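Local coordinates for glycosyl hydrolase family 2, TIM barrel domain protein (Parabacteroides merdae ATCC 43184, PDB 6DXU), which is a beta-glucuronidase of glycoside hydrolase family 2 from a human gut bacterium, and probably removes glucuronic acid from glucuronide conjugates, at residues 751-754 against 760-763. Residues are numbered along the deposited sequence; the frame is centred on the assembly and turned at random.
Sequences QVQL and IRCL
Leu754 O is gripped by two donors, one from each segment. Cys762 N reaches Leu754 O across the contact at 3.0 Å, with an N-H...O angle of 178°. The side-chain amide of Gln753 supplies the other bond: Gln753 NE2 lies 3.0 Å from Leu754 O, and that oxygen sits in the plane of the Gln753 amide. The two donors approach from opposite faces of the carbonyl plane, each tilted 28° from it. Gln753 can turn back on its own strand because its chain bends at chi2 (67°) after leaving with CG anti to the backbone N. The same bend brings Gln753 against the aliphatic part of Arg761: Gln753 CG is 3.6 Å from Arg761 CG, while NE2 of the same glutamine is 3.6 Å from Arg761 CB. Strand 747-755 belongs to an antiparallel sheet of the family 2 C-terminal domain, and the loop after it returns to place Cys762, the centre of an inverse gamma turn, opposite Leu754. A leucine at Gln753 would probably leave Leu754 O with Cys762 N as its one donor from the two segments. Arg761 turns its guanidinium, its plane set steeply against that of the Gln753 amide, to a salt bridge with Glu724 and a hydrogen bond with Gln726. Beside the shared oxygen, Cys762 SG packs 3.9 Å from Leu754 O.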
loop_
_atom_site.group_PDB
_atom_site.type_symbol
_atom_site.label_atom_id
_atom_site.label_comp_id
_atom_site.label_asym_id
_atom_site.label_seq_id
_atom_site.Cartn_x
_atom_site.Cartn_y
_atom_site.Cartn_z
ATOM N N GLN D 751 -16.394 -45.234 -37.785
ATOM C CA GLN D 751 -15.079 -45.835 -37.937
ATOM C C GLN D 751 -14.436 -45.330 -39.217
ATOM O O GLN D 751 -15.089 -45.252 -40.268
ATOM C CB GLN D 751 -15.168 -47.372 -37.960
ATOM C CG GLN D 751 -13.851 -48.072 -38.295
ATOM C CD GLN D 751 -13.992 -49.589 -38.358
ATOM O OE1 GLN D 751 -13.716 -50.294 -37.381
ATOM N NE2 GLN D 751 -14.429 -50.093 -39.506
ATOM N N VAL D 752 -13.156 -44.995 -39.118
ATOM C CA VAL D 752 -12.318 -44.635 -40.255
ATOM C C VAL D 752 -11.263 -45.715 -40.402
ATOM O O VAL D 752 -10.653 -46.128 -39.408
ATOM C CB VAL D 752 -11.656 -43.260 -40.055
ATOM C CG1 VAL D 752 -10.702 -42.950 -41.205
ATOM C CG2 VAL D 752 -12.710 -42.184 -39.905
ATOM N N GLN D 753 -11.038 -46.171 -41.633
ATOM C CA GLN D 753 -9.968 -47.120 -41.920
ATOM C C GLN D 753 -9.112 -46.563 -43.048
ATOM O O GLN D 753 -9.612 -46.309 -44.150
ATOM C CB GLN D 753 -10.527 -48.500 -42.291
ATOM C CG GLN D 753 -9.459 -49.510 -42.683
ATOM C CD GLN D 753 -8.549 -49.894 -41.525
ATOM O OE1 GLN D 753 -9.013 -50.425 -40.521
ATOM N NE2 GLN D 753 -7.250 -49.647 -41.671
ATOM N N LEU D 754 -7.826 -46.391 -42.783
ATOM C CA LEU D 754 -6.895 -45.990 -43.828
ATOM C C LEU D 754 -6.556 -47.199 -44.699
ATOM O O LEU D 754 -6.230 -48.276 -44.191
ATOM C CB LEU D 754 -5.629 -45.399 -43.214
ATOM C CG LEU D 754 -5.833 -44.069 -42.493
ATOM C CD1 LEU D 754 -4.722 -43.808 -41.478
ATOM C CD2 LEU D 754 -5.867 -42.943 -43.512
ATOM N N ILE D 760 -6.205 -52.118 -49.534
ATOM C CA ILE D 760 -5.717 -52.935 -48.425
ATOM C C ILE D 760 -5.594 -52.070 -47.175
ATOM O O ILE D 760 -5.089 -50.947 -47.238
ATOM C CB ILE D 760 -4.367 -53.594 -48.773
ATOM C CG1 ILE D 760 -4.475 -54.420 -50.062
ATOM C CG2 ILE D 760 -3.906 -54.499 -47.626
ATOM C CD1 ILE D 760 -5.529 -55.483 -49.988
ATOM N N ARG D 761 -6.039 -52.599 -46.033
ATOM C CA ARG D 761 -5.943 -51.855 -44.779
ATOM C C ARG D 761 -4.481 -51.634 -44.396
ATOM O O ARG D 761 -3.691 -52.583 -44.344
ATOM C CB ARG D 761 -6.673 -52.595 -43.664
ATOM C CG ARG D 761 -8.171 -52.690 -43.866
ATOM C CD ARG D 761 -8.805 -53.604 -42.838
ATOM N NE ARG D 761 -8.357 -54.981 -43.014
ATOM C CZ ARG D 761 -8.982 -56.044 -42.523
ATOM N NH1 ARG D 761 -10.094 -55.901 -41.815
ATOM N NH2 ARG D 761 -8.492 -57.255 -42.747
ATOM N N CYS D 762 -4.133 -50.380 -44.096
ATOM C CA CYS D 762 -2.773 -50.008 -43.694
ATOM C C CYS D 762 -2.629 -50.206 -42.186
ATOM O O CYS D 762 -2.705 -49.264 -41.394
ATOM C CB CYS D 762 -2.478 -48.566 -44.075
ATOM S SG CYS D 762 -2.679 -48.174 -45.829
ATOM N N LEU D 763 -2.348 -51.447 -41.794
ATOM C CA LEU D 763 -2.447 -51.824 -40.390
ATOM C C LEU D 763 -1.343 -51.247 -39.506
ATOM O O LEU D 763 -1.439 -51.379 -38.282
ATOM C CB LEU D 763 -2.451 -53.343 -40.260
ATOM C CG LEU D 763 -3.676 -54.005 -40.887
ATOM C CD1 LEU D 763 -3.546 -55.519 -40.822
ATOM C CD2 LEU D 763 -4.961 -53.517 -40.200
#